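Side-chain contacts in carboxypeptidase 1 (Deinococcus radiodurans str. R1, PDB 5GIV), which probably removes amino acids one at a time from the C-terminus of peptides with broad specificity, as a zinc-dependent carboxypeptidase of the M32 family: residues A[155-160]-A[167-172]; A[174-179]-A[363-368]. One frame throughout, in Å; residues are numbered along the deposited sequence.

Contact 1 of 2, residues A[155-160]-A[167-172]; sequences PLDYYI and MTAEQV
I160 pushes both its branches against the start of helix 169-193, while D157, one turn earlier on helix 155-163, holds the same place by a polar bond. The tight part is the isoleucine: with CG1 anti to its carbonyl carbon (chi1 -66°) and the chain extended beyond it, CD1 comes to 3.3 Å from CA of A169 and also meets that residue's methyl. Its other branch, CG2, lies 3.7 Å from CG of M167 and has CG2 of V172 beyond, at 4.0 Å. M167 then bends away, its chain turning toward I424 and L484. The more exposed side belongs to D157 and T168. Here A169 N donates to OD1 of D157 over 2.9 Å, approaching OD1 almost in line with its bond to CG, with an N-H...O angle of 149°. Packing is looser at T168, whose CB points away from helix 155-163 and whose OG1 caps helix 169-193, accepting from Q171 N at 3.1 Å. Two side-chain oxygens, one from each segment, thus take up N-H groups of the first helical turn, and the carboxylate of D157 sits where the helix dipole would probably stabilise its negative charge.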
# COMPACT_ATOMS: atom_id res chain seq x y z
N PRO A 155 -9.96 -15.94 34.10
CA PRO A 155 -9.81 -15.62 32.67
C PRO A 155 -9.31 -14.21 32.41
O PRO A 155 -8.60 -13.98 31.42
CB PRO A 155 -11.24 -15.80 32.12
CG PRO A 155 -11.98 -16.56 33.16
CD PRO A 155 -11.36 -16.21 34.47
N LEU A 156 -9.63 -13.26 33.29
CA LEU A 156 -9.11 -11.91 33.12
C LEU A 156 -7.59 -11.90 33.22
O LEU A 156 -6.92 -11.12 32.52
CB LEU A 156 -9.74 -10.97 34.15
CG LEU A 156 -9.35 -9.49 34.08
CD1 LEU A 156 -9.57 -8.96 32.68
CD2 LEU A 156 -10.15 -8.67 35.09
N ASP A 157 -7.02 -12.75 34.08
CA ASP A 157 -5.57 -12.85 34.18
C ASP A 157 -4.96 -13.36 32.88
O ASP A 157 -3.82 -13.02 32.55
CB ASP A 157 -5.18 -13.75 35.34
CG ASP A 157 -5.30 -13.05 36.67
OD1 ASP A 157 -5.20 -11.81 36.71
OD2 ASP A 157 -5.53 -13.75 37.69
N TYR A 158 -5.68 -14.21 32.14
CA TYR A 158 -5.17 -14.62 30.84
C TYR A 158 -5.01 -13.41 29.92
O TYR A 158 -3.98 -13.26 29.25
CB TYR A 158 -6.08 -15.65 30.19
CG TYR A 158 -5.79 -15.86 28.72
CD1 TYR A 158 -4.67 -16.57 28.32
CD2 TYR A 158 -6.62 -15.34 27.74
CE1 TYR A 158 -4.38 -16.77 26.98
CE2 TYR A 158 -6.35 -15.54 26.39
CZ TYR A 158 -5.22 -16.25 26.02
OH TYR A 158 -4.93 -16.46 24.69
N TYR A 159 -6.02 -12.53 29.89
CA TYR A 159 -5.96 -11.37 29.00
C TYR A 159 -4.97 -10.31 29.51
O TYR A 159 -4.25 -9.70 28.72
CB TYR A 159 -7.36 -10.78 28.80
CG TYR A 159 -8.20 -11.67 27.93
CD1 TYR A 159 -7.91 -11.81 26.57
CD2 TYR A 159 -9.25 -12.41 28.46
CE1 TYR A 159 -8.65 -12.64 25.78
CE2 TYR A 159 -9.99 -13.25 27.66
CZ TYR A 159 -9.69 -13.36 26.33
OH TYR A 159 -10.43 -14.20 25.52
N ILE A 160 -4.93 -10.08 30.82
CA ILE A 160 -3.94 -9.14 31.34
C ILE A 160 -2.54 -9.59 30.96
O ILE A 160 -1.71 -8.79 30.51
CB ILE A 160 -4.11 -8.97 32.86
CG1 ILE A 160 -5.44 -8.29 33.16
CG2 ILE A 160 -2.95 -8.16 33.45
CD1 ILE A 160 -5.72 -8.12 34.63
N MET A 167 2.16 -9.54 34.03
CA MET A 167 1.24 -8.67 34.74
C MET A 167 0.01 -9.46 35.19
O MET A 167 -0.44 -10.39 34.51
CB MET A 167 0.85 -7.49 33.84
CG MET A 167 0.10 -6.36 34.55
SD MET A 167 1.18 -5.31 35.55
CE MET A 167 2.44 -4.85 34.36
N THR A 168 -0.53 -9.09 36.34
CA THR A 168 -1.68 -9.76 36.92
C THR A 168 -2.78 -8.75 37.23
O THR A 168 -2.56 -7.54 37.26
CB THR A 168 -1.33 -10.48 38.22
OG1 THR A 168 -0.95 -9.50 39.19
CG2 THR A 168 -0.17 -11.44 37.99
N ALA A 169 -3.98 -9.28 37.47
CA ALA A 169 -5.10 -8.42 37.83
C ALA A 169 -4.86 -7.75 39.17
O ALA A 169 -5.21 -6.58 39.36
CB ALA A 169 -6.40 -9.22 37.84
N GLU A 170 -4.27 -8.47 40.13
CA GLU A 170 -4.04 -7.87 41.44
C GLU A 170 -3.02 -6.75 41.37
O GLU A 170 -3.10 -5.79 42.13
CB GLU A 170 -3.58 -8.93 42.45
CG GLU A 170 -4.51 -10.15 42.55
CD GLU A 170 -4.63 -10.71 43.97
OE1 GLU A 170 -5.67 -10.45 44.62
OE2 GLU A 170 -3.68 -11.39 44.42
N GLN A 171 -2.06 -6.85 40.45
CA GLN A 171 -1.05 -5.81 40.30
C GLN A 171 -1.63 -4.59 39.58
O GLN A 171 -1.28 -3.44 39.91
CB GLN A 171 0.15 -6.37 39.55
CG GLN A 171 1.35 -5.45 39.45
CD GLN A 171 2.49 -6.09 38.67
OE1 GLN A 171 2.40 -7.25 38.25
NE2 GLN A 171 3.58 -5.34 38.49
N VAL A 172 -2.51 -4.83 38.60
CA VAL A 172 -3.20 -3.74 37.91
C VAL A 172 -4.07 -2.97 38.90
O VAL A 172 -4.05 -1.72 38.93
CB VAL A 172 -4.04 -4.31 36.75
CG1 VAL A 172 -4.99 -3.25 36.19
CG2 VAL A 172 -3.14 -4.89 35.66

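Contact 2 of 2, residues A[174-179]-A[363-368]; sequences QVFAEL and TRFELE
OE2 of E368 is gripped by the hydroxyl of S418 and the indole N-H of W410, which tie down helix 357-372 one turn away from F365, where that helix meets F176 of helix 169-193. The contact itself is buried and made by two phenylalanines. Both leave their helices toward each other, bridging backbones whose nearest CA atoms, those of F176 and F365, stand 9.9 Å apart. The rings form a T-shaped (edge-to-face) pair: the edge of F176 is directed at F365, the planes are turned 87° to one another, and the centroids of the F176 and F365 rings are 5.2 Å apart. One carbon does most of the touching. CE2 of F176 reaches 3.5 Å from CD2 of F365 and lies almost as near to CG and CB, so it approaches obliquely, nearest the CG and CD2 end of the F365 ring rather than its centre. The torsions explain this approach: chi2 of -4° keeps CA of F176 near its own ring plane on the CD1 side, leaving the CD2-CE2 edge to lead, whereas F365, with CG anti to its backbone N (chi1 180°), stands its ring across that edge. Q420 of helix 420-439 touches both side chains, and on the more exposed side E366 makes a long, weak ion pair with R180. Were F365 replaced by alanine, CE2 of F176 would probably lose its aromatic partner and a gap would be likely to open between the helices. The arrangement is aromatic helix-to-helix packing within the largely helical M32 carboxypeptidase fold, with the F176 side chain about 12 Å from that of E296, which binds the zinc, probably the catalytic metal, together with H266 and H270 of the HExxH motif.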
# COMPACT_ATOMS: atom_id res chain seq x y z
N GLN A 174 -3.75 -2.52 42.05
CA GLN A 174 -2.97 -1.67 42.95
C GLN A 174 -2.50 -0.41 42.25
O GLN A 174 -2.50 0.67 42.84
CB GLN A 174 -1.78 -2.46 43.51
CG GLN A 174 -2.16 -3.84 44.04
CD GLN A 174 -1.06 -4.48 44.88
OE1 GLN A 174 0.04 -3.93 45.00
NE2 GLN A 174 -1.35 -5.65 45.45
N VAL A 175 -2.10 -0.52 40.98
CA VAL A 175 -1.73 0.66 40.22
C VAL A 175 -2.93 1.60 40.08
O VAL A 175 -2.81 2.82 40.27
CB VAL A 175 -1.19 0.26 38.84
CG1 VAL A 175 -0.98 1.49 37.97
CG2 VAL A 175 0.09 -0.54 38.98
N PHE A 176 -4.10 1.05 39.77
CA PHE A 176 -5.28 1.88 39.60
C PHE A 176 -5.61 2.63 40.89
O PHE A 176 -5.83 3.85 40.87
CB PHE A 176 -6.47 1.01 39.17
CG PHE A 176 -6.41 0.56 37.73
CD1 PHE A 176 -5.39 0.99 36.89
CD2 PHE A 176 -7.36 -0.31 37.22
CE1 PHE A 176 -5.34 0.58 35.57
CE2 PHE A 176 -7.32 -0.74 35.91
CZ PHE A 176 -6.31 -0.29 35.08
N ALA A 177 -5.64 1.92 42.02
CA ALA A 177 -5.96 2.58 43.29
C ALA A 177 -4.99 3.71 43.58
O ALA A 177 -5.41 4.81 43.99
CB ALA A 177 -5.95 1.55 44.42
N GLU A 178 -3.70 3.47 43.37
CA GLU A 178 -2.71 4.50 43.64
C GLU A 178 -2.89 5.70 42.71
O GLU A 178 -2.81 6.85 43.15
CB GLU A 178 -1.32 3.89 43.52
CG GLU A 178 -0.23 4.71 44.14
CD GLU A 178 1.10 3.98 44.09
OE1 GLU A 178 1.08 2.78 43.71
OE2 GLU A 178 2.13 4.58 44.47
N LEU A 179 -3.13 5.45 41.41
CA LEU A 179 -3.34 6.57 40.49
C LEU A 179 -4.62 7.33 40.82
O LEU A 179 -4.65 8.56 40.77
CB LEU A 179 -3.36 6.08 39.04
CG LEU A 179 -2.08 5.43 38.50
CD1 LEU A 179 -2.25 5.09 37.01
CD2 LEU A 179 -0.85 6.29 38.76
N THR A 363 -12.45 2.72 34.30
CA THR A 363 -13.85 2.45 34.01
C THR A 363 -14.00 1.18 33.17
O THR A 363 -14.75 0.26 33.54
CB THR A 363 -14.47 3.64 33.28
OG1 THR A 363 -14.39 4.79 34.13
CG2 THR A 363 -15.94 3.36 32.93
N ARG A 364 -13.29 1.11 32.05
CA ARG A 364 -13.43 -0.03 31.14
C ARG A 364 -12.96 -1.33 31.79
O ARG A 364 -13.63 -2.37 31.69
CB ARG A 364 -12.65 0.23 29.86
CG ARG A 364 -13.24 1.32 29.00
CD ARG A 364 -12.17 2.09 28.23
NE ARG A 364 -12.77 3.01 27.26
CZ ARG A 364 -13.37 4.15 27.59
NH1 ARG A 364 -13.46 4.52 28.86
NH2 ARG A 364 -13.91 4.91 26.64
N PHE A 365 -11.81 -1.29 32.48
CA PHE A 365 -11.28 -2.49 33.10
C PHE A 365 -12.27 -3.08 34.10
O PHE A 365 -12.52 -4.29 34.11
CB PHE A 365 -9.95 -2.16 33.78
CG PHE A 365 -9.29 -3.33 34.47
CD1 PHE A 365 -8.51 -4.21 33.76
CD2 PHE A 365 -9.43 -3.51 35.83
CE1 PHE A 365 -7.89 -5.27 34.40
CE2 PHE A 365 -8.81 -4.57 36.48
CZ PHE A 365 -8.04 -5.44 35.76
N GLU A 366 -12.87 -2.23 34.94
CA GLU A 366 -13.79 -2.73 35.96
C GLU A 366 -15.06 -3.29 35.34
O GLU A 366 -15.62 -4.26 35.87
CB GLU A 366 -14.09 -1.61 36.96
CG GLU A 366 -12.92 -1.33 37.90
CD GLU A 366 -13.16 -0.18 38.87
OE1 GLU A 366 -14.22 0.49 38.77
OE2 GLU A 366 -12.28 0.06 39.73
N LEU A 367 -15.51 -2.74 34.21
CA LEU A 367 -16.65 -3.33 33.51
C LEU A 367 -16.27 -4.68 32.91
O LEU A 367 -17.10 -5.60 32.88
CB LEU A 367 -17.15 -2.37 32.42
CG LEU A 367 -17.78 -1.05 32.89
CD1 LEU A 367 -17.89 -0.06 31.74
CD2 LEU A 367 -19.16 -1.29 33.51
N GLU A 368 -15.04 -4.80 32.41
CA GLU A 368 -14.56 -6.10 31.95
C GLU A 368 -14.53 -7.10 33.10
O GLU A 368 -14.94 -8.26 32.93
CB GLU A 368 -13.16 -5.96 31.35
CG GLU A 368 -13.07 -5.25 30.02
CD GLU A 368 -11.64 -5.17 29.51
OE1 GLU A 368 -10.71 -5.27 30.35
OE2 GLU A 368 -11.43 -5.03 28.29

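The two contacts come in series along the chain, contact 1 closing before contact 2 opens, and their centres are 11 Å apart on the same side of the molecule's centre. Helix 169-193 serves both, its first turn in contact 1 and the next turns in contact 2. F365 joins them directly: its ring also packs against contact 1, with I160 CD1 3.6 Å from F365 CE1 and with L156 and V172 at CZ. Helices 155-163, 169-193 and 357-372 therefore share one apolar cluster, in which a sequence-local helix pair is tied to a helix more than 180 residues further on, so residues distant in sequence are brought together in one core of the helical M32 fold.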